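Local coordinates for importin-95 (Chaetomium thermophilum, PDB 4XRI), which probably carries cargo proteins into the nucleus as a flexible HEAT-repeat transport receptor of the importin-beta family that probably also binds a small GTPase, at residues E351-I354 with S355-A358; L385-D389 with W390-D394; A357-Q360 with C361-Y365; Q241-R244 with I245-A249; L466-G469 with L470-P474. The protein carries 2 engineered substitutions. One frame throughout, in Å; residues are numbered along the deposited sequence.

Overall arrangement
All five contacts are local, each formed within a helix or at one of its ends in an all-helical HEAT-repeat chain. Contacts 1 and 3 run on from one another: the capped start of helix 354-369 in contact 1 leads into its middle turns in contact 3, with Ala-357 and Ala-358 in common and centres about 9 Å apart. Contact 2, at the start of helix 390-402, has its centre about 18 Å from that of contact 1, and contact 5, near the end of helix 455-472, lies about 22 Å from contact 2, centre to centre. Contact 4 is farthest from contact 5, with centres about 45 Å apart. Sulfate ions, probably from the crystallisation liquor, lie beside contact 4 and near Trp-390 in contact 2.

Contact 1 of 5, residues E351-I354 with S355-A358; sequences EYNI and SRAA
Asn-353 OD1 collects hydrogen bonds from the first turn of helix 354-369. The backbone N of Arg-356 approaches it almost end-on to the side-chain carbonyl, at 3.1 Å and with an N-H...O angle of 162°. The hydroxyl OG of Ser-355 donates to the same OD1 from 2.7 Å, but from above the amide plane, so the two donors arrive from different directions; a third bond, from Ser-355 N, is weak. With chi1 at 53°, the amide of Asn-353 is folded between its own backbone N and carbonyl carbon, which brings OD1 to the backbone N-H groups of the first turn.

This is an N-cap, with Asn-353 as the residue just before the helix. Regular backbone bonds take over at once: Ala-357 N donates to Asn-353 O, and Ala-358 N to Ile-354 O at 2.9 Å.

Looser contacts surround the cap. The extended chain of Arg-356 crosses the Asn-353 amide, its CG 3.2 Å from OD1, and its guanidinium lies with one face over Glu-351 O. On the apolar side Tyr-352 CE2 meets Ala-357 CB at 3.9 Å, with Ala-357 N over one face of the ring. A water links Tyr-352 OH to Ala-357 O, donating to the latter at 2.8 Å. Ile-354 packs on Val-292 of helix 285-310 and Leu-339 of helix 324-340.

Contact 2 of 5, residues L385-D389 with W390-D394; sequences LRHAD and WHFRD
Asp-389 OD2 takes two hydrogen bonds from His-391, one from its backbone N at 3.0 Å and one from its ring atom ND1. The second is nearly straight and very short, 2.5 Å between ND1 and OD2, a length that may be somewhat underestimated. The carboxylate stands almost perpendicular to the imidazole, the planes 86° apart, and OD2 lies at the edge of that ring, whereas the backbone N reaches OD2 from above the carboxylate plane. The bond from His-391 N makes Asp-389 the N-cap of helix 390-402, and the backbone O of Asp-389 accepts from Phe-392 N at 3.1 Å.

The preceding loop is tied back to the helix in two more ways. His-387 and Phe-392 stack face to face, with ring centroids 4.3 Å apart and planes at 17°, and Phe-392 CB also makes a CH-pi contact over the imidazole. His-387 ND1 is fixed in turn by accepting from Asp-389 N in the ring plane. On another side Arg-393 bends back at chi3 (-57°) and sends NH1 to His-387 O at 2.6 Å, the acceptor lying in the guanidinium plane; a weak bond from NH1 to Ala-388 O adds to it.

The NE of Arg-393 forms a salt bridge with Asp-429. Trp-390 rests on Gln-433 of helix 432-449, and Leu-385 folds against Ala-396 and Val-397 farther along helix 390-402, so this surface turn connects helix 374-384 to helix 390-402, with helix 432-449 alongside.

Contact 3 of 5, residues A357-Q360 with C361-Y365; sequences AAYQ and CLQLY
Tyr-359 brings CE2 of its phenol within 3.3 Å of Gln-363 NE2, one turn later. The ring and amide planes are 50° apart, and the amide approaches the ring obliquely. NE2 also gives a weak hydrogen bond to Tyr-359 OH at 3.4 Å, bent to 134°. Extension of Gln-363 beyond CG (chi2 -163°) carries its amide far enough out to follow the ring to its hydroxyl.

Gln-360 runs beside Gln-363 in the same direction, but its chain bends at chi2 and the two amides are turned steeply against each other. Their OE1 atoms approach no nearer than 4.2 Å, a loose neighbourhood rather than a bond.

Beneath these side chains the backbone is regular. Cys-361 N donates to Ala-357 O at 3.0 Å, Leu-362 N to Ala-358 O at 2.9 Å, and Gln-363 N to Tyr-359 O, while Leu-364 N donates to Gln-360 O at 3.1 Å.

Cys-361 and Leu-362 fit the helix among its neighbours: Cys-361 meets Val-292 and Ser-296 of helix 285-310 as well as Leu-336 of helix 324-340, and Leu-362 packs on Ala-399 and Ala-402 of helix 390-402. Such a helix, packed between neighbours on several sides, is characteristic of HEAT-repeat solenoids like that of importin beta, which are built from stacked helix pairs.

Contact 4 of 5, residues Q241-R244 with I245-A249; sequences QDSR and IQQGA. With SO4 (sulfate ion), chain D.
Gln-246 N, Gln-247 N and Gly-248 N bond back to the carbonyl oxygens of Asp-242, Ser-243 and Arg-244, so helix 243-260 is regular from its first turn. Asp-242 is its N-cap: OD2 accepts from Ile-245 N at 3.0 Å through the anti lone pair, the one turned away from the other carboxylate oxygen. The carboxylate swings opposite its own backbone N (chi1 -177°), which takes OD2 to the open end of the turn. There it would probably interact favourably with the helix dipole. The side chain of Ile-245 crosses that of Asp-242 at about a right angle, with Ile-245 CG1 and CD1 each 3.7 Å from Asp-242 CB; this isoleucine is buried against Asn-200 and Arg-203 of helix 200-212 and Ala-237 of helix 224-238.

Along another side of the helix, Gln-247 extends back toward Ser-243. Its NE2 donates to Ser-243 OG at 2.9 Å, and OG lies within 1° of the amide plane. Asp-284 OD2 is a second partner of that hydroxyl. The guanidinium of Arg-244, on a chain bent at chi2, presents one face to the same amide, Gln-247 OE1 lying over its centre.

A sulfate ion, probably from the crystallisation liquor and also bound by Arg-203 NH1, receives a weak bond at its O4 from Gln-241 N, 3.4 Å away.

Contact 5 of 5, residues L466-G469 with L470-P474; sequences LFNG and LMNSP
Asn-472 turns its side-chain amide back onto the carbonyl oxygen of Asn-468, one turn earlier. The turn lies near the C-terminal end of helix 455-472, one of the helices of the importin beta HEAT-repeat solenoid. ND2 of Asn-472 stands 2.7 Å from Asn-468 O, in the carbonyl plane and on a lone pair, though the acceptor is tilted somewhat from the Asn-472 amide. Asn-472 N reaches the same oxygen only weakly, at 3.2 Å with an angle of 122°, so the side chain supplies the firmer of the two bonds. With chi1 at -55° the amide lies beside its own backbone N, and both donors can turn to one acceptor.

The other carbonyls of the turn are met by backbone N-H groups. Leu-466 O accepts from Leu-470 N at 2.9 Å and Phe-467 O from Met-471 N at 2.8 Å. Gly-469 O receives Ser-473 N, also at 2.8 Å.

Apolar side chains pack the turn against its neighbours. Phe-467 CD2 meets Leu-470 CD2 at 4.2 Å, approached obliquely, and the ring packs on Ser-509, Asn-512 and Leu-513 of helix 503-516. Leu-466 sits against Ala-483, Leu-484 and Ile-487 of helix 477-490, and Leu-470 against Cys-481 of that helix. At the surface the Asn-468 and Asn-472 amides cross with planes 53° apart, their two ND2 donors 3.2 Å from each other without bonding.

Contact 1 of 5, residues E351-I354 with S355-A358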
# COMPACT_ATOMS: atom_id res chain seq x y z
N GLU A 351 3.27 -13.65 -13.31
CA GLU A 351 4.19 -13.33 -14.38
C GLU A 351 3.51 -12.30 -15.27
O GLU A 351 2.42 -12.54 -15.77
CB GLU A 351 4.58 -14.58 -15.19
CG GLU A 351 5.41 -14.30 -16.42
CD GLU A 351 4.63 -14.49 -17.71
OE1 GLU A 351 3.39 -14.63 -17.64
OE2 GLU A 351 5.26 -14.51 -18.79
N TYR A 352 4.15 -11.15 -15.43
CA TYR A 352 3.53 -10.07 -16.19
C TYR A 352 3.79 -10.24 -17.68
O TYR A 352 4.83 -9.83 -18.19
CB TYR A 352 4.05 -8.71 -15.71
CG TYR A 352 3.03 -7.59 -15.83
CD1 TYR A 352 1.83 -7.65 -15.14
CD2 TYR A 352 3.29 -6.48 -16.61
CE1 TYR A 352 0.90 -6.63 -15.23
CE2 TYR A 352 2.36 -5.45 -16.72
CZ TYR A 352 1.17 -5.54 -16.02
OH TYR A 352 0.25 -4.52 -16.12
N ASN A 353 2.85 -10.88 -18.36
CA ASN A 353 2.91 -11.01 -19.81
C ASN A 353 1.95 -10.01 -20.46
O ASN A 353 1.37 -9.17 -19.78
CB ASN A 353 2.59 -12.44 -20.26
CG ASN A 353 1.28 -12.96 -19.70
OD1 ASN A 353 0.34 -12.20 -19.47
ND2 ASN A 353 1.21 -14.27 -19.47
N ILE A 354 1.79 -10.10 -21.78
CA ILE A 354 0.99 -9.12 -22.50
C ILE A 354 -0.51 -9.24 -22.19
O ILE A 354 -1.23 -8.24 -22.19
CB ILE A 354 1.21 -9.24 -24.03
CG1 ILE A 354 0.56 -8.07 -24.76
CG2 ILE A 354 0.70 -10.57 -24.56
CD1 ILE A 354 1.04 -6.71 -24.30
N SER A 355 -0.96 -10.45 -21.89
CA SER A 355 -2.39 -10.69 -21.68
C SER A 355 -2.87 -10.13 -20.34
O SER A 355 -3.97 -9.58 -20.25
CB SER A 355 -2.69 -12.19 -21.75
OG SER A 355 -1.96 -12.91 -20.78
N ARG A 356 -2.04 -10.25 -19.31
CA ARG A 356 -2.40 -9.72 -18.00
C ARG A 356 -2.24 -8.21 -18.00
O ARG A 356 -2.98 -7.50 -17.32
CB ARG A 356 -1.55 -10.36 -16.90
CG ARG A 356 -1.55 -11.87 -16.97
CD ARG A 356 -1.11 -12.51 -15.67
NE ARG A 356 -0.82 -13.93 -15.86
CZ ARG A 356 -0.78 -14.83 -14.88
NH1 ARG A 356 -1.03 -14.47 -13.63
NH2 ARG A 356 -0.49 -16.09 -15.16
N ALA A 357 -1.28 -7.72 -18.77
CA ALA A 357 -1.10 -6.29 -18.96
C ALA A 357 -2.34 -5.69 -19.61
O ALA A 357 -2.86 -4.66 -19.15
CB ALA A 357 0.13 -6.01 -19.81
N ALA A 358 -2.82 -6.33 -20.67
CA ALA A 358 -4.01 -5.90 -21.38
C ALA A 358 -5.24 -5.94 -20.48
O ALA A 358 -6.11 -5.06 -20.56
CB ALA A 358 -4.24 -6.77 -22.61
O HOH W 1 -1.46 -2.63 -17.86

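Contact 2 of 5, residues L385-D389 with W390-D394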
# COMPACT_ATOMS: atom_id res chain seq x y z
N LEU A 385 -17.71 -15.88 -27.04
CA LEU A 385 -18.14 -16.67 -25.89
C LEU A 385 -18.22 -18.16 -26.23
O LEU A 385 -17.97 -19.01 -25.38
CB LEU A 385 -19.49 -16.17 -25.38
CG LEU A 385 -19.83 -16.46 -23.92
CD1 LEU A 385 -18.72 -15.98 -23.00
CD2 LEU A 385 -21.15 -15.81 -23.55
N ARG A 386 -18.57 -18.47 -27.47
CA ARG A 386 -18.74 -19.86 -27.90
C ARG A 386 -17.67 -20.30 -28.89
O ARG A 386 -17.88 -21.22 -29.68
CB ARG A 386 -20.12 -20.05 -28.53
CG ARG A 386 -21.28 -19.73 -27.60
CD ARG A 386 -22.61 -20.00 -28.30
NE ARG A 386 -23.74 -19.91 -27.38
CZ ARG A 386 -24.98 -20.28 -27.70
NH1 ARG A 386 -25.96 -20.17 -26.81
NH2 ARG A 386 -25.24 -20.77 -28.90
N HIS A 387 -16.52 -19.63 -28.85
CA HIS A 387 -15.41 -19.95 -29.74
C HIS A 387 -14.87 -21.35 -29.47
O HIS A 387 -15.02 -21.88 -28.37
CB HIS A 387 -14.29 -18.91 -29.57
CG HIS A 387 -13.43 -18.73 -30.78
ND1 HIS A 387 -12.33 -19.52 -31.04
CD2 HIS A 387 -13.50 -17.84 -31.80
CE1 HIS A 387 -11.77 -19.13 -32.17
NE2 HIS A 387 -12.46 -18.11 -32.65
N ALA A 388 -14.27 -21.96 -30.49
CA ALA A 388 -13.71 -23.30 -30.34
C ALA A 388 -12.37 -23.25 -29.62
O ALA A 388 -11.99 -24.18 -28.91
CB ALA A 388 -13.56 -23.97 -31.70
N ASP A 389 -11.66 -22.14 -29.81
CA ASP A 389 -10.41 -21.89 -29.12
C ASP A 389 -10.69 -21.34 -27.72
O ASP A 389 -11.36 -20.32 -27.57
CB ASP A 389 -9.54 -20.90 -29.91
CG ASP A 389 -8.12 -20.81 -29.39
OD1 ASP A 389 -7.26 -20.27 -30.12
OD2 ASP A 389 -7.85 -21.29 -28.27
N TRP A 390 -10.17 -22.02 -26.71
CA TRP A 390 -10.40 -21.62 -25.32
C TRP A 390 -9.81 -20.25 -25.02
O TRP A 390 -10.25 -19.56 -24.11
CB TRP A 390 -9.84 -22.66 -24.36
CG TRP A 390 -8.34 -22.75 -24.36
CD1 TRP A 390 -7.57 -23.59 -25.11
CD2 TRP A 390 -7.43 -21.95 -23.59
NE1 TRP A 390 -6.24 -23.37 -24.85
CE2 TRP A 390 -6.13 -22.37 -23.92
CE3 TRP A 390 -7.60 -20.93 -22.65
CZ2 TRP A 390 -5.00 -21.80 -23.34
CZ3 TRP A 390 -6.47 -20.37 -22.08
CH2 TRP A 390 -5.19 -20.81 -22.43
N HIS A 391 -8.79 -19.86 -25.79
CA HIS A 391 -8.18 -18.54 -25.66
C HIS A 391 -9.23 -17.44 -25.78
O HIS A 391 -9.21 -16.46 -25.03
CB HIS A 391 -7.10 -18.32 -26.72
CG HIS A 391 -5.90 -19.20 -26.56
ND1 HIS A 391 -5.81 -20.46 -27.13
CD2 HIS A 391 -4.73 -19.01 -25.90
CE1 HIS A 391 -4.64 -20.99 -26.83
NE2 HIS A 391 -3.97 -20.14 -26.08
N PHE A 392 -10.14 -17.61 -26.73
CA PHE A 392 -11.13 -16.60 -27.05
C PHE A 392 -12.33 -16.64 -26.10
O PHE A 392 -12.90 -15.60 -25.78
CB PHE A 392 -11.60 -16.76 -28.49
CG PHE A 392 -10.58 -16.33 -29.51
CD1 PHE A 392 -10.70 -15.11 -30.15
CD2 PHE A 392 -9.50 -17.14 -29.82
CE1 PHE A 392 -9.76 -14.70 -31.08
CE2 PHE A 392 -8.56 -16.74 -30.74
CZ PHE A 392 -8.69 -15.52 -31.38
N ARG A 393 -12.71 -17.84 -25.67
CA ARG A 393 -13.76 -17.97 -24.66
C ARG A 393 -13.30 -17.37 -23.35
O ARG A 393 -14.04 -16.61 -22.71
CB ARG A 393 -14.15 -19.44 -24.46
CG ARG A 393 -14.75 -20.10 -25.69
CD ARG A 393 -15.56 -21.34 -25.32
NE ARG A 393 -14.77 -22.32 -24.58
CZ ARG A 393 -13.94 -23.19 -25.14
NH1 ARG A 393 -13.77 -23.19 -26.46
NH2 ARG A 393 -13.26 -24.05 -24.39
N ASP A 394 -12.08 -17.71 -22.95
CA ASP A 394 -11.47 -17.16 -21.75
C ASP A 394 -11.36 -15.65 -21.84
O ASP A 394 -11.64 -14.94 -20.87
CB ASP A 394 -10.08 -17.77 -21.52
CG ASP A 394 -9.41 -17.23 -20.28
OD1 ASP A 394 -9.71 -17.74 -19.18
OD2 ASP A 394 -8.58 -16.31 -20.40
O HOH W 2 -10.43 -25.19 -27.17

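Contact 3 of 5, residues A357-Q360 with C361-Y365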
# COMPACT_ATOMS: atom_id res chain seq x y z
N ALA A 357 -1.28 -7.72 -18.77
CA ALA A 357 -1.10 -6.29 -18.96
C ALA A 357 -2.34 -5.69 -19.61
O ALA A 357 -2.86 -4.66 -19.15
CB ALA A 357 0.13 -6.01 -19.81
N ALA A 358 -2.82 -6.33 -20.67
CA ALA A 358 -4.01 -5.90 -21.38
C ALA A 358 -5.24 -5.94 -20.48
O ALA A 358 -6.11 -5.06 -20.56
CB ALA A 358 -4.24 -6.77 -22.61
N TYR A 359 -5.32 -6.95 -19.62
CA TYR A 359 -6.45 -7.08 -18.70
C TYR A 359 -6.46 -5.93 -17.70
O TYR A 359 -7.51 -5.33 -17.46
CB TYR A 359 -6.42 -8.41 -17.96
CG TYR A 359 -7.61 -8.59 -17.04
CD1 TYR A 359 -8.80 -9.12 -17.51
CD2 TYR A 359 -7.54 -8.21 -15.70
CE1 TYR A 359 -9.89 -9.27 -16.68
CE2 TYR A 359 -8.63 -8.36 -14.87
CZ TYR A 359 -9.80 -8.89 -15.36
OH TYR A 359 -10.89 -9.04 -14.53
N GLN A 360 -5.30 -5.65 -17.12
CA GLN A 360 -5.16 -4.53 -16.18
C GLN A 360 -5.61 -3.24 -16.85
O GLN A 360 -6.39 -2.48 -16.28
CB GLN A 360 -3.72 -4.39 -15.68
CG GLN A 360 -3.17 -5.60 -14.93
CD GLN A 360 -4.07 -6.06 -13.80
OE1 GLN A 360 -4.62 -5.25 -13.06
NE2 GLN A 360 -4.22 -7.37 -13.67
N CYS A 361 -5.10 -3.02 -18.05
CA CYS A 361 -5.42 -1.83 -18.84
C CYS A 361 -6.91 -1.73 -19.10
O CYS A 361 -7.50 -0.65 -18.98
CB CYS A 361 -4.65 -1.86 -20.17
SG CYS A 361 -4.73 -0.32 -21.12
N LEU A 362 -7.53 -2.85 -19.45
CA LEU A 362 -8.95 -2.90 -19.75
C LEU A 362 -9.79 -2.49 -18.54
O LEU A 362 -10.76 -1.74 -18.66
CB LEU A 362 -9.36 -4.29 -20.23
CG LEU A 362 -10.78 -4.43 -20.76
CD1 LEU A 362 -11.03 -3.42 -21.87
CD2 LEU A 362 -11.03 -5.84 -21.26
N GLN A 363 -9.40 -3.00 -17.37
CA GLN A 363 -10.03 -2.61 -16.11
C GLN A 363 -9.97 -1.11 -15.90
O GLN A 363 -10.99 -0.46 -15.66
CB GLN A 363 -9.36 -3.32 -14.93
CG GLN A 363 -9.94 -4.68 -14.60
CD GLN A 363 -9.54 -5.15 -13.22
OE1 GLN A 363 -8.71 -4.54 -12.56
NE2 GLN A 363 -10.15 -6.25 -12.77
N LEU A 364 -8.76 -0.56 -15.99
CA LEU A 364 -8.53 0.88 -15.86
C LEU A 364 -9.29 1.67 -16.91
O LEU A 364 -9.79 2.77 -16.64
CB LEU A 364 -7.04 1.19 -15.95
CG LEU A 364 -6.14 0.67 -14.82
CD1 LEU A 364 -4.68 0.88 -15.18
CD2 LEU A 364 -6.47 1.37 -13.51
N TYR A 365 -9.38 1.11 -18.12
CA TYR A 365 -10.07 1.77 -19.21
C TYR A 365 -11.56 1.91 -18.91
O TYR A 365 -12.18 2.93 -19.21
CB TYR A 365 -9.87 0.99 -20.52
CG TYR A 365 -9.64 1.88 -21.72
CD1 TYR A 365 -10.69 2.61 -22.28
CD2 TYR A 365 -8.38 2.00 -22.30
CE1 TYR A 365 -10.48 3.43 -23.38
CE2 TYR A 365 -8.17 2.80 -23.39
CZ TYR A 365 -9.22 3.52 -23.93
OH TYR A 365 -9.01 4.33 -25.02

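Contact 4 of 5, residues Q241-R244 with I245-A249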
# COMPACT_ATOMS: atom_id res chain seq x y z
N GLN A 241 13.72 0.72 -36.34
CA GLN A 241 13.72 -0.68 -36.75
C GLN A 241 14.21 -1.57 -35.61
O GLN A 241 13.75 -2.70 -35.45
CB GLN A 241 14.58 -0.86 -38.00
CG GLN A 241 14.16 -2.03 -38.88
CD GLN A 241 14.62 -1.84 -40.32
OE1 GLN A 241 15.06 -0.76 -40.70
NE2 GLN A 241 14.53 -2.90 -41.11
N ASP A 242 15.14 -1.04 -34.82
CA ASP A 242 15.73 -1.78 -33.71
C ASP A 242 14.76 -1.87 -32.53
O ASP A 242 14.23 -0.86 -32.07
CB ASP A 242 17.04 -1.12 -33.27
CG ASP A 242 17.73 -1.88 -32.16
OD1 ASP A 242 18.54 -2.78 -32.46
OD2 ASP A 242 17.45 -1.58 -30.98
N SER A 243 14.54 -3.09 -32.05
CA SER A 243 13.60 -3.35 -30.97
C SER A 243 13.97 -2.65 -29.67
O SER A 243 13.11 -2.10 -28.98
CB SER A 243 13.49 -4.86 -30.72
OG SER A 243 12.99 -5.12 -29.42
N ARG A 244 15.26 -2.68 -29.33
CA ARG A 244 15.74 -2.05 -28.10
C ARG A 244 15.46 -0.56 -28.09
O ARG A 244 15.04 -0.00 -27.07
CB ARG A 244 17.24 -2.32 -27.92
CG ARG A 244 17.56 -3.72 -27.43
CD ARG A 244 17.23 -3.86 -25.95
NE ARG A 244 16.86 -5.23 -25.60
CZ ARG A 244 16.61 -5.64 -24.36
NH1 ARG A 244 16.28 -6.91 -24.14
NH2 ARG A 244 16.69 -4.79 -23.35
N ILE A 245 15.70 0.10 -29.22
CA ILE A 245 15.47 1.53 -29.35
C ILE A 245 14.00 1.86 -29.15
O ILE A 245 13.65 2.82 -28.45
CB ILE A 245 15.94 2.06 -30.71
CG1 ILE A 245 17.43 1.75 -30.92
CG2 ILE A 245 15.68 3.55 -30.83
CD1 ILE A 245 17.99 2.34 -32.20
N GLN A 246 13.13 1.06 -29.77
CA GLN A 246 11.69 1.17 -29.59
C GLN A 246 11.31 1.11 -28.11
O GLN A 246 10.56 1.95 -27.62
CB GLN A 246 10.95 0.06 -30.35
CG GLN A 246 10.66 0.37 -31.80
CD GLN A 246 9.54 -0.48 -32.35
OE1 GLN A 246 9.63 -1.71 -32.38
NE2 GLN A 246 8.46 0.16 -32.79
N GLN A 247 11.84 0.11 -27.43
CA GLN A 247 11.58 -0.10 -26.01
C GLN A 247 11.97 1.11 -25.17
O GLN A 247 11.20 1.56 -24.32
CB GLN A 247 12.31 -1.34 -25.50
CG GLN A 247 11.82 -2.64 -26.08
CD GLN A 247 12.61 -3.84 -25.60
OE1 GLN A 247 12.86 -3.98 -24.40
NE2 GLN A 247 13.02 -4.69 -26.53
N GLY A 248 13.17 1.63 -25.41
CA GLY A 248 13.65 2.80 -24.72
C GLY A 248 12.76 4.00 -24.99
O GLY A 248 12.46 4.78 -24.09
N ALA A 249 12.33 4.12 -26.24
CA ALA A 249 11.46 5.23 -26.66
C ALA A 249 10.11 5.20 -25.95
O ALA A 249 9.65 6.23 -25.45
CB ALA A 249 11.26 5.19 -28.16
S SO4 D . 15.60 4.15 -38.07
O1 SO4 D . 16.69 3.48 -37.37
O2 SO4 D . 14.98 5.13 -37.18
O3 SO4 D . 16.13 4.83 -39.25
O4 SO4 D . 14.61 3.17 -38.48

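Contact 5 of 5, residues L466-G469 with L470-P474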
# COMPACT_ATOMS: atom_id res chain seq x y z
N LEU A 466 -20.28 -22.10 -7.92
CA LEU A 466 -19.09 -21.62 -7.23
C LEU A 466 -18.62 -22.64 -6.20
O LEU A 466 -17.42 -22.91 -6.09
CB LEU A 466 -19.37 -20.28 -6.56
CG LEU A 466 -19.70 -19.14 -7.52
CD1 LEU A 466 -20.33 -17.99 -6.78
CD2 LEU A 466 -18.45 -18.69 -8.27
N PHE A 467 -19.56 -23.22 -5.45
CA PHE A 467 -19.22 -24.25 -4.48
C PHE A 467 -18.73 -25.52 -5.16
O PHE A 467 -17.79 -26.15 -4.69
CB PHE A 467 -20.42 -24.57 -3.58
CG PHE A 467 -20.48 -23.73 -2.34
CD1 PHE A 467 -21.55 -22.87 -2.11
CD2 PHE A 467 -19.47 -23.79 -1.39
CE1 PHE A 467 -21.60 -22.10 -0.97
CE2 PHE A 467 -19.52 -23.02 -0.25
CZ PHE A 467 -20.59 -22.17 -0.03
N ASN A 468 -19.38 -25.88 -6.27
CA ASN A 468 -18.95 -27.03 -7.05
C ASN A 468 -17.51 -26.87 -7.51
O ASN A 468 -16.72 -27.81 -7.48
CB ASN A 468 -19.87 -27.23 -8.26
CG ASN A 468 -19.54 -28.48 -9.04
OD1 ASN A 468 -19.03 -28.41 -10.17
ND2 ASN A 468 -19.81 -29.64 -8.45
N GLY A 469 -17.17 -25.65 -7.93
CA GLY A 469 -15.82 -25.33 -8.34
C GLY A 469 -14.85 -25.37 -7.17
O GLY A 469 -13.76 -25.92 -7.28
N LEU A 470 -15.27 -24.79 -6.05
CA LEU A 470 -14.43 -24.75 -4.85
C LEU A 470 -14.11 -26.14 -4.32
O LEU A 470 -12.98 -26.42 -3.92
CB LEU A 470 -15.11 -23.92 -3.76
CG LEU A 470 -14.48 -23.98 -2.36
CD1 LEU A 470 -13.03 -23.53 -2.39
CD2 LEU A 470 -15.28 -23.14 -1.37
N MET A 471 -15.11 -27.01 -4.32
CA MET A 471 -14.98 -28.32 -3.68
C MET A 471 -14.34 -29.38 -4.57
O MET A 471 -13.94 -30.44 -4.09
CB MET A 471 -16.35 -28.80 -3.20
CG MET A 471 -17.01 -27.87 -2.19
SD MET A 471 -18.65 -28.41 -1.66
CE MET A 471 -18.24 -29.84 -0.68
N ASN A 472 -14.22 -29.09 -5.87
CA ASN A 472 -13.70 -30.09 -6.80
C ASN A 472 -12.55 -29.62 -7.69
O ASN A 472 -11.90 -30.44 -8.34
CB ASN A 472 -14.83 -30.62 -7.69
CG ASN A 472 -16.00 -31.15 -6.89
OD1 ASN A 472 -15.90 -32.20 -6.25
ND2 ASN A 472 -17.12 -30.44 -6.94
N SER A 473 -12.30 -28.32 -7.72
CA SER A 473 -11.28 -27.78 -8.63
C SER A 473 -10.42 -26.70 -7.97
O SER A 473 -10.74 -25.52 -8.06
CB SER A 473 -11.94 -27.23 -9.89
OG SER A 473 -12.75 -28.21 -10.51
N PRO A 474 -9.32 -27.11 -7.33
CA PRO A 474 -8.39 -26.24 -6.60
C PRO A 474 -7.89 -25.03 -7.40
O PRO A 474 -7.71 -23.96 -6.83
CB PRO A 474 -7.21 -27.17 -6.28
CG PRO A 474 -7.83 -28.51 -6.20
CD PRO A 474 -8.93 -28.53 -7.23